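PDB 3FA4: 2,3-dimethylmalate lyase from Aspergillus niger, which belongs to the phosphoenolpyruvate phosphomutase family of TIM-barrel proteins and carries a bound magnesium ion. Local coordinates for residues 19-24 with 236-241; 27-32 with 276-281; 109-114 with 156-161; 188-193 with 211-216. All coordinates share one frame; numbering follows the deposited sequence.

Contact 1: 19-24 with 236-241; sequences FIVAPG and IIFPFA
Val21, Ala22 and Pro23 pair in parallel with Ile236, Ile237 and Phe238, joining the first and last strands of the TIM barrel. Four backbone hydrogen bonds lace them: Ile236 N gives to Ile20 O at 2.8 Å, Ala22 N to Ile236 O, Phe238 N to Ala22 O in a longer bond of 3.3 Å, and Gly24 N to Phe238 O. The Ile236 side chain splits its contacts between its two branches. Its CB lies 3.8 Å from Phe19 CZ, and CG2, set between the backbone N and the carbonyl carbon, comes to 3.6 Å from Phe19 CE2 while also lying alongside Val21 CG2 at 4.0 Å. The other branch takes a different course: CG1 is anti to the backbone N (chi1 -165°) and carries CD1 away from strand 20-25, toward Leu212; the side chain also packs on Ala225 of helix 225-231. Val21 CG1 lies in the plane of the Phe238 ring and meets its edge at CE1, 3.7 Å away. Ala22 and Ile237 point to the other face of the sheet, where Ala22 CB touches Ile237 CG2. At the far end a type I turn runs from Phe238 to Ala241 and brings Ala241 CB against Pro23 CB. Met254 and Leu257 of the second subunit cover Pro23 and Ala241 here. The turn and the strand pairing share one acceptor: Phe238 O is gripped by Gly24 N at 2.8 Å and by Ala241 N at 3.1 Å, and the two donors reach it from opposite faces of its carbonyl plane.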
# COMPACT_ATOMS: atom_id res chain seq x y z
N PHE B 19 -32.74 6.47 -13.41
CA PHE B 19 -32.57 5.13 -12.93
C PHE B 19 -31.12 4.78 -13.19
O PHE B 19 -30.62 5.01 -14.28
CB PHE B 19 -33.52 4.19 -13.68
CG PHE B 19 -33.47 2.81 -13.17
CD1 PHE B 19 -33.96 2.53 -11.90
CD2 PHE B 19 -32.90 1.80 -13.94
CE1 PHE B 19 -33.81 1.23 -11.36
CE2 PHE B 19 -32.76 0.52 -13.43
CZ PHE B 19 -33.21 0.23 -12.13
N ILE B 20 -30.45 4.25 -12.18
CA ILE B 20 -29.00 3.95 -12.21
C ILE B 20 -28.73 2.44 -12.42
O ILE B 20 -29.25 1.61 -11.68
CB ILE B 20 -28.33 4.47 -10.91
CG1 ILE B 20 -28.56 5.98 -10.80
CG2 ILE B 20 -26.79 4.18 -10.89
CD1 ILE B 20 -29.27 6.41 -9.62
N VAL B 21 -27.94 2.11 -13.45
CA VAL B 21 -27.72 0.76 -13.87
C VAL B 21 -26.23 0.61 -13.76
O VAL B 21 -25.51 1.30 -14.46
CB VAL B 21 -28.19 0.44 -15.35
CG1 VAL B 21 -27.80 -1.02 -15.71
CG2 VAL B 21 -29.68 0.65 -15.50
N ALA B 22 -25.78 -0.26 -12.89
CA ALA B 22 -24.42 -0.27 -12.57
C ALA B 22 -23.89 -1.69 -12.57
O ALA B 22 -24.12 -2.43 -11.62
CB ALA B 22 -24.16 0.46 -11.26
N PRO B 23 -23.19 -2.10 -13.66
CA PRO B 23 -22.65 -3.43 -13.64
C PRO B 23 -21.55 -3.60 -12.63
O PRO B 23 -20.75 -2.67 -12.36
CB PRO B 23 -22.17 -3.62 -15.09
CG PRO B 23 -21.84 -2.35 -15.50
CD PRO B 23 -22.91 -1.48 -14.97
N GLY B 24 -21.48 -4.81 -12.10
CA GLY B 24 -20.45 -5.09 -11.11
C GLY B 24 -19.10 -5.30 -11.78
O GLY B 24 -18.94 -6.19 -12.66
N ILE B 236 -30.14 -0.33 -9.80
CA ILE B 236 -29.86 -1.77 -9.93
C ILE B 236 -28.36 -2.00 -10.16
O ILE B 236 -27.71 -1.27 -10.93
CB ILE B 236 -30.77 -2.41 -11.06
CG1 ILE B 236 -30.80 -3.96 -10.96
CG2 ILE B 236 -30.33 -1.90 -12.45
CD1 ILE B 236 -31.84 -4.61 -11.91
N ILE B 237 -27.84 -3.03 -9.50
CA ILE B 237 -26.42 -3.42 -9.54
C ILE B 237 -26.39 -4.85 -9.91
O ILE B 237 -27.35 -5.52 -9.71
CB ILE B 237 -25.61 -3.10 -8.20
CG1 ILE B 237 -26.11 -3.94 -7.00
CG2 ILE B 237 -25.57 -1.56 -7.95
CD1 ILE B 237 -25.31 -3.76 -5.77
N PHE B 238 -25.34 -5.30 -10.58
CA PHE B 238 -25.22 -6.66 -10.98
C PHE B 238 -23.83 -7.08 -10.68
O PHE B 238 -23.04 -7.11 -11.60
CB PHE B 238 -25.43 -6.87 -12.51
CG PHE B 238 -26.65 -6.23 -13.09
CD1 PHE B 238 -26.61 -4.92 -13.59
CD2 PHE B 238 -27.84 -6.95 -13.24
CE1 PHE B 238 -27.72 -4.35 -14.14
CE2 PHE B 238 -28.96 -6.36 -13.79
CZ PHE B 238 -28.88 -5.07 -14.24
N PRO B 239 -23.52 -7.46 -9.43
CA PRO B 239 -22.16 -7.68 -8.98
C PRO B 239 -21.34 -8.74 -9.74
O PRO B 239 -20.09 -8.74 -9.69
CB PRO B 239 -22.38 -8.14 -7.51
CG PRO B 239 -23.68 -7.69 -7.11
CD PRO B 239 -24.50 -7.69 -8.33
N PHE B 240 -22.03 -9.69 -10.37
CA PHE B 240 -21.38 -10.73 -11.21
C PHE B 240 -21.37 -10.55 -12.75
O PHE B 240 -21.01 -11.45 -13.47
CB PHE B 240 -21.99 -12.06 -10.88
CG PHE B 240 -21.31 -12.72 -9.79
CD1 PHE B 240 -21.40 -12.19 -8.50
CD2 PHE B 240 -20.58 -13.85 -10.04
CE1 PHE B 240 -20.72 -12.77 -7.45
CE2 PHE B 240 -19.91 -14.46 -9.03
CZ PHE B 240 -19.97 -13.92 -7.71
N ALA B 241 -21.72 -9.38 -13.26
CA ALA B 241 -21.81 -9.18 -14.71
C ALA B 241 -20.50 -9.49 -15.43
O ALA B 241 -20.51 -9.97 -16.54
CB ALA B 241 -22.29 -7.74 -15.03

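Contact 2: 27-32 with 276-281; sequences DGLSAR and RVCGLD
A Schellman motif ends helix 271-277, and its Cys278-Gly279 corner is where Arg32 of helix 28-37 lies down. Gly279, with its positive phi of 63°, returns its N to Arg276 O at 3.0 Å, and the amide of Leu280 reaches back one residue further. Arg32 leaves its helix with CG anti to the carbonyl carbon and then bends at chi2 (-78°), which lays the aliphatic part of the chain along the turn: CB is 3.5 Å and CD 3.4 Å from Val277 O. The guanidinium then spreads one face over the peptide that follows. Cys278 O sits above that face, 3.3 Å from NH2, and Gly279 N lies over the same face, 3.8 Å from NH1. Since the carbonyl meets the flat side of the group, the angle is too poor for a hydrogen bond; NH2 bonds instead to Gly55 O of the second subunit. The positive group so close to a helix C-terminus is probably drawn to the carbonyls there. One turn earlier, Leu29 CD2 makes a looser apolar contact with Cys278 SG at 4.2 Å. At its start, helix 28-37 is N-capped by Asp27, whose OD1 accepts from Ser30 N at 2.9 Å. The helix packs its Ala31 on strand 20-25 through Val25, while the second subunit covers the junction, with Val247 on Leu29 and Gln56 on both Arg32 and Cys278.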
# COMPACT_ATOMS: atom_id res chain seq x y z
N ASP B 27 -11.89 -4.65 -10.94
CA ASP B 27 -10.52 -4.36 -11.33
C ASP B 27 -10.44 -3.36 -12.51
O ASP B 27 -11.47 -2.91 -13.05
CB ASP B 27 -9.71 -5.67 -11.57
CG ASP B 27 -9.92 -6.30 -12.95
OD1 ASP B 27 -10.98 -6.14 -13.62
OD2 ASP B 27 -8.99 -7.05 -13.36
N GLY B 28 -9.23 -3.02 -12.91
CA GLY B 28 -9.05 -2.06 -13.98
C GLY B 28 -9.68 -2.48 -15.27
O GLY B 28 -10.35 -1.69 -15.89
N LEU B 29 -9.47 -3.74 -15.64
CA LEU B 29 -9.90 -4.39 -16.87
C LEU B 29 -11.40 -4.51 -17.08
O LEU B 29 -11.89 -4.21 -18.16
CB LEU B 29 -9.35 -5.84 -16.88
CG LEU B 29 -8.12 -6.11 -17.71
CD1 LEU B 29 -7.85 -7.56 -17.72
CD2 LEU B 29 -8.39 -5.62 -19.13
N SER B 30 -12.11 -4.99 -16.04
CA SER B 30 -13.55 -5.10 -16.04
C SER B 30 -14.19 -3.74 -16.10
O SER B 30 -15.18 -3.58 -16.76
CB SER B 30 -14.04 -5.83 -14.82
OG SER B 30 -13.33 -5.46 -13.69
N ALA B 31 -13.62 -2.80 -15.34
CA ALA B 31 -14.00 -1.38 -15.37
C ALA B 31 -13.87 -0.75 -16.75
O ALA B 31 -14.81 -0.11 -17.19
CB ALA B 31 -13.22 -0.62 -14.34
N ARG B 32 -12.75 -0.99 -17.47
CA ARG B 32 -12.57 -0.52 -18.85
C ARG B 32 -13.55 -1.14 -19.81
O ARG B 32 -14.13 -0.42 -20.65
CB ARG B 32 -11.19 -0.82 -19.42
CG ARG B 32 -10.09 -0.17 -18.72
CD ARG B 32 -10.07 1.22 -19.16
NE ARG B 32 -8.89 1.90 -18.65
CZ ARG B 32 -8.50 3.12 -19.02
NH1 ARG B 32 -9.20 3.83 -19.92
NH2 ARG B 32 -7.41 3.62 -18.50
N ARG B 276 -5.24 -0.63 -26.05
CA ARG B 276 -6.33 0.28 -26.41
C ARG B 276 -7.54 0.20 -25.50
O ARG B 276 -8.14 1.19 -25.17
CB ARG B 276 -6.76 0.10 -27.87
CG ARG B 276 -5.77 0.69 -28.87
CD ARG B 276 -6.29 0.50 -30.27
NE ARG B 276 -5.30 -0.03 -31.20
CZ ARG B 276 -5.42 -1.21 -31.84
NH1 ARG B 276 -6.46 -2.02 -31.62
NH2 ARG B 276 -4.48 -1.60 -32.69
N VAL B 277 -7.93 -1.01 -25.13
CA VAL B 277 -9.02 -1.23 -24.21
C VAL B 277 -8.72 -0.46 -22.94
O VAL B 277 -9.63 0.16 -22.37
CB VAL B 277 -9.19 -2.78 -23.93
CG1 VAL B 277 -9.75 -3.05 -22.53
CG2 VAL B 277 -10.06 -3.44 -25.06
N CYS B 278 -7.43 -0.53 -22.51
CA CYS B 278 -6.91 0.22 -21.40
C CYS B 278 -6.48 1.65 -21.67
O CYS B 278 -5.65 2.19 -20.96
CB CYS B 278 -5.79 -0.54 -20.72
SG CYS B 278 -6.38 -2.09 -20.05
N GLY B 279 -7.07 2.30 -22.65
CA GLY B 279 -6.81 3.72 -22.86
C GLY B 279 -5.38 4.15 -23.23
O GLY B 279 -4.91 5.17 -22.73
N LEU B 280 -4.72 3.40 -24.12
CA LEU B 280 -3.43 3.79 -24.74
C LEU B 280 -3.50 5.13 -25.40
O LEU B 280 -2.66 5.97 -25.14
CB LEU B 280 -3.00 2.82 -25.85
CG LEU B 280 -1.58 2.92 -26.44
CD1 LEU B 280 -0.50 2.96 -25.36
CD2 LEU B 280 -1.27 1.75 -27.38
N ASP B 281 -4.47 5.29 -26.31
CA ASP B 281 -4.55 6.47 -27.18
C ASP B 281 -4.55 7.72 -26.30
O ASP B 281 -3.72 8.60 -26.53
CB ASP B 281 -5.79 6.45 -28.13
CG ASP B 281 -5.86 5.18 -29.07
OD1 ASP B 281 -4.86 4.78 -29.74
OD2 ASP B 281 -6.99 4.59 -29.15

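Contact 3: 109-114 with 156-161; sequences VAAFHI and VVIART
His113 turns its ring into the slot between backbone N and carbonyl carbon (chi1 48°), whereas Arg160 sends CG straight away from its own N (174°) and bends at chi3; the two side chains pass at a slant. Arg160 CD comes to 4.0 Å from His113 ND1, Arg160 NH1 to the same distance from His113 CE1, and the ring and guanidinium planes differ by 28°. Each polar end is held by another residue: His113 NE2 bonds to Tyr43 OH, and Arg160 NH2 forms a salt bridge with Asp162. Strands 111-114 and 156-161 are neighbours in the parallel TIM barrel, linked by a beta-alpha-beta crossover through helix 134-151. Five backbone hydrogen bonds hold them, running from Val156 N on Ala110 O (3.0 Å) to Arg160 N on Ile114 O. On the face that carries His113, whose side chain lies about 5 Å from the magnesium ion, Ala111 CB packs on Val156 CB at 3.6 Å and on Ile158 CD1 at 4.0 Å, with Leu9 of helix 5-13 on Ala111 and Leu13 on Val156. The reverse face meets helix 134-151 through Ile114, Val157 and Ala159, and there Phe112 CZ leans on Val157 CG2 at 4.1 Å.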
# COMPACT_ATOMS: atom_id res chain seq x y z
N VAL B 109 -15.04 8.32 -4.95
CA VAL B 109 -16.15 7.33 -4.91
C VAL B 109 -17.48 8.06 -4.86
O VAL B 109 -17.56 8.99 -4.12
CB VAL B 109 -16.00 6.37 -3.76
CG1 VAL B 109 -17.11 5.33 -3.83
CG2 VAL B 109 -14.64 5.69 -3.90
N ALA B 110 -18.48 7.70 -5.70
CA ALA B 110 -19.81 8.33 -5.64
C ALA B 110 -20.79 7.86 -4.52
O ALA B 110 -21.62 8.64 -4.06
CB ALA B 110 -20.48 8.31 -7.01
N ALA B 111 -20.75 6.60 -4.13
CA ALA B 111 -21.63 6.06 -3.12
C ALA B 111 -20.92 4.84 -2.54
O ALA B 111 -20.09 4.29 -3.21
CB ALA B 111 -22.96 5.64 -3.76
N PHE B 112 -21.23 4.42 -1.32
CA PHE B 112 -20.69 3.14 -0.80
C PHE B 112 -21.75 2.52 0.05
O PHE B 112 -22.51 3.24 0.68
CB PHE B 112 -19.41 3.34 0.06
CG PHE B 112 -19.55 4.32 1.20
CD1 PHE B 112 -19.94 3.89 2.46
CD2 PHE B 112 -19.27 5.65 1.03
CE1 PHE B 112 -20.03 4.79 3.53
CE2 PHE B 112 -19.38 6.56 2.08
CZ PHE B 112 -19.75 6.13 3.33
N HIS B 113 -21.89 1.21 0.07
CA HIS B 113 -22.81 0.69 1.09
C HIS B 113 -22.17 0.21 2.40
O HIS B 113 -21.10 -0.32 2.35
CB HIS B 113 -23.83 -0.35 0.56
CG HIS B 113 -23.24 -1.45 -0.26
ND1 HIS B 113 -22.60 -2.55 0.29
CD2 HIS B 113 -23.22 -1.63 -1.60
CE1 HIS B 113 -22.19 -3.35 -0.68
NE2 HIS B 113 -22.56 -2.83 -1.84
N ILE B 114 -22.89 0.35 3.51
CA ILE B 114 -22.48 -0.13 4.87
C ILE B 114 -23.58 -1.00 5.49
O ILE B 114 -24.75 -0.62 5.47
CB ILE B 114 -22.09 1.09 5.79
CG1 ILE B 114 -20.59 1.31 5.69
CG2 ILE B 114 -22.44 0.87 7.27
CD1 ILE B 114 -20.22 2.46 6.33
N VAL B 156 -22.71 9.51 -1.41
CA VAL B 156 -24.02 8.91 -1.17
C VAL B 156 -23.91 7.70 -0.20
O VAL B 156 -23.23 6.76 -0.49
CB VAL B 156 -24.71 8.58 -2.59
CG1 VAL B 156 -25.92 7.66 -2.49
CG2 VAL B 156 -25.12 9.88 -3.30
N VAL B 157 -24.54 7.78 0.96
CA VAL B 157 -24.54 6.70 1.94
C VAL B 157 -25.67 5.71 1.67
O VAL B 157 -26.85 6.05 1.75
CB VAL B 157 -24.54 7.22 3.41
CG1 VAL B 157 -24.38 6.09 4.35
CG2 VAL B 157 -23.34 8.16 3.62
N ILE B 158 -25.30 4.50 1.29
CA ILE B 158 -26.29 3.45 1.12
C ILE B 158 -26.34 2.60 2.37
O ILE B 158 -25.28 2.19 2.79
CB ILE B 158 -26.04 2.61 -0.12
CG1 ILE B 158 -25.78 3.54 -1.35
CG2 ILE B 158 -27.21 1.67 -0.28
CD1 ILE B 158 -25.65 2.89 -2.72
N ALA B 159 -27.53 2.40 2.97
CA ALA B 159 -27.74 1.58 4.16
C ALA B 159 -28.21 0.18 3.73
O ALA B 159 -29.27 0.00 3.19
CB ALA B 159 -28.76 2.26 5.13
N ARG B 160 -27.36 -0.81 3.92
CA ARG B 160 -27.67 -2.18 3.62
C ARG B 160 -28.02 -2.95 4.90
O ARG B 160 -27.43 -2.73 5.97
CB ARG B 160 -26.45 -2.80 2.94
CG ARG B 160 -26.60 -4.24 2.70
CD ARG B 160 -25.44 -4.74 1.97
NE ARG B 160 -25.17 -6.11 2.34
CZ ARG B 160 -24.59 -7.00 1.54
NH1 ARG B 160 -24.17 -6.65 0.34
NH2 ARG B 160 -24.39 -8.23 1.98
N THR B 161 -28.98 -3.85 4.76
CA THR B 161 -29.33 -4.76 5.80
C THR B 161 -29.34 -6.19 5.34
O THR B 161 -29.90 -6.55 4.28
CB THR B 161 -30.60 -4.40 6.58
OG1 THR B 161 -30.76 -5.32 7.65
CG2 THR B 161 -31.91 -4.29 5.67

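Contact 4: 188-193 with 211-216; sequences FLEGIT and LLNMVE
Asn213 ND2 gives a 2.8 Å hydrogen bond to Glu190 OE1, nearly straight at 166°. It uses the syn lone pair of that oxygen; the acceptor lies in the amide plane, and the carboxylate and amide planes are only 15° apart. Glu190 gets there with CG anti to its backbone N and a bend at chi2 that brings the carboxylate back toward strand 211-213. Next to this bond, the Phe188 ring does the apolar work. Leu211 CD2 stands over the middle of one face, 3.8 Å from the ring centroid and 8° off its normal, a well-centred CH-pi contact. Further along the ring, Phe188 CE2 touches Asn213 CB at 3.6 Å. Between the backbones a water takes the place of a direct strand bond: it donates to Leu189 O at 2.7 Å and accepts from Asn213 N at 2.8 Å. At the end of a type II turn from Leu189 to Ile192, the methyls Ile192 CD1 and Leu212 CD1 meet at 4.2 Å, their side chains crossing at about a right angle. Strands 186-189 and 211-213 close the TIM barrel here, the backbone of Leu211 bonding to Gly187. Strand 156-161 flanks Phe188 on one side, strand 235-238 flanks Leu211 on the other, and helix 195-204 packs on Leu189 and Ile192.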
# COMPACT_ATOMS: atom_id res chain seq x y z
N PHE B 188 -31.03 -0.64 0.98
CA PHE B 188 -30.52 -1.82 0.24
C PHE B 188 -30.92 -3.05 1.09
O PHE B 188 -30.25 -3.35 2.09
CB PHE B 188 -28.97 -1.63 0.14
CG PHE B 188 -28.17 -2.81 -0.51
CD1 PHE B 188 -26.85 -2.62 -0.90
CD2 PHE B 188 -28.73 -4.02 -0.78
CE1 PHE B 188 -26.13 -3.61 -1.50
CE2 PHE B 188 -28.00 -4.99 -1.34
CZ PHE B 188 -26.68 -4.79 -1.69
N LEU B 189 -32.05 -3.69 0.75
CA LEU B 189 -32.51 -4.94 1.34
C LEU B 189 -31.93 -6.13 0.57
O LEU B 189 -32.36 -6.47 -0.56
CB LEU B 189 -34.04 -5.03 1.32
CG LEU B 189 -34.85 -5.70 2.45
CD1 LEU B 189 -36.15 -6.27 1.86
CD2 LEU B 189 -34.12 -6.76 3.22
N GLU B 190 -30.93 -6.73 1.17
CA GLU B 190 -30.18 -7.81 0.56
C GLU B 190 -31.02 -9.05 0.50
O GLU B 190 -31.65 -9.47 1.49
CB GLU B 190 -28.85 -8.04 1.31
CG GLU B 190 -28.04 -9.35 0.87
CD GLU B 190 -27.47 -9.28 -0.58
OE1 GLU B 190 -27.89 -8.42 -1.40
OE2 GLU B 190 -26.63 -10.13 -0.94
N GLY B 191 -31.04 -9.63 -0.68
CA GLY B 191 -31.71 -10.91 -0.88
C GLY B 191 -33.21 -10.94 -0.84
O GLY B 191 -33.80 -11.90 -0.34
N ILE B 192 -33.84 -9.89 -1.40
CA ILE B 192 -35.27 -9.90 -1.57
C ILE B 192 -35.67 -11.25 -2.18
O ILE B 192 -35.07 -11.67 -3.15
CB ILE B 192 -35.71 -8.72 -2.43
CG1 ILE B 192 -35.51 -7.43 -1.64
CG2 ILE B 192 -37.18 -8.91 -2.91
CD1 ILE B 192 -35.06 -6.34 -2.50
N THR B 193 -36.66 -11.94 -1.60
CA THR B 193 -37.03 -13.31 -2.04
C THR B 193 -38.12 -13.51 -3.12
O THR B 193 -38.30 -14.63 -3.60
CB THR B 193 -37.37 -14.20 -0.86
OG1 THR B 193 -38.53 -13.71 -0.21
CG2 THR B 193 -36.20 -14.20 0.13
N LEU B 211 -32.23 0.27 -3.80
CA LEU B 211 -31.27 -0.34 -4.66
C LEU B 211 -31.60 -1.81 -4.68
O LEU B 211 -31.70 -2.41 -3.66
CB LEU B 211 -29.86 -0.16 -4.11
CG LEU B 211 -28.64 -0.78 -4.79
CD1 LEU B 211 -27.47 0.04 -4.52
CD2 LEU B 211 -28.37 -2.17 -4.42
N LEU B 212 -31.78 -2.36 -5.86
CA LEU B 212 -31.89 -3.79 -6.01
C LEU B 212 -30.58 -4.48 -6.30
O LEU B 212 -29.92 -4.18 -7.23
CB LEU B 212 -32.94 -4.16 -7.03
CG LEU B 212 -33.12 -5.60 -7.47
CD1 LEU B 212 -33.66 -6.43 -6.41
CD2 LEU B 212 -33.96 -5.67 -8.66
N ASN B 213 -30.23 -5.44 -5.48
CA ASN B 213 -29.10 -6.30 -5.79
C ASN B 213 -29.40 -7.57 -6.64
O ASN B 213 -29.92 -8.62 -6.17
CB ASN B 213 -28.36 -6.68 -4.52
CG ASN B 213 -27.07 -7.43 -4.83
OD1 ASN B 213 -26.41 -7.26 -5.89
ND2 ASN B 213 -26.70 -8.30 -3.88
N MET B 214 -29.01 -7.49 -7.91
CA MET B 214 -29.39 -8.52 -8.85
C MET B 214 -28.22 -9.46 -9.16
O MET B 214 -27.54 -9.36 -10.18
CB MET B 214 -29.96 -7.89 -10.15
CG MET B 214 -30.68 -8.90 -11.06
SD MET B 214 -32.12 -9.56 -10.24
CE MET B 214 -31.47 -11.07 -9.52
N VAL B 215 -27.99 -10.36 -8.25
CA VAL B 215 -27.14 -11.48 -8.50
C VAL B 215 -28.08 -12.62 -8.94
O VAL B 215 -28.91 -13.07 -8.15
CB VAL B 215 -26.34 -11.86 -7.29
CG1 VAL B 215 -25.33 -12.94 -7.73
CG2 VAL B 215 -25.64 -10.70 -6.81
N GLU B 216 -28.01 -13.02 -10.21
CA GLU B 216 -28.90 -14.07 -10.67
C GLU B 216 -28.59 -15.37 -9.98
O GLU B 216 -27.49 -15.56 -9.39
CB GLU B 216 -28.86 -14.23 -12.16
CG GLU B 216 -29.29 -13.01 -12.94
CD GLU B 216 -28.70 -13.08 -14.35
OE1 GLU B 216 -27.47 -13.35 -14.42
OE2 GLU B 216 -29.47 -12.96 -15.35
O HOH W 1 -31.56 -5.89 -3.03

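All four contacts are buried. Contacts 1 and 3 lie closest to the chain's centre and contact 2 farthest out, its centre about 19 Å from that of contact 1. Contacts 1 and 3 are strand pairings held mainly by backbone hydrogen bonds; contact 4 bridges its strands with a side-chain bond, a CH-pi contact and a water, and contact 2 rests on a guanidinium face over a helix end. Contact 4 joins both other barrel contacts through probable backbone hydrogen bonds, Met214 N to Ile237 O and Thr161 N to Phe188 O. Strand 20-25 leads into helix 28-37, tying contact 1 to contact 2. Contacts 1, 2 and 4 touch the second subunit; contact 3 comes nearest the magnesium ion, through the His113 side chain.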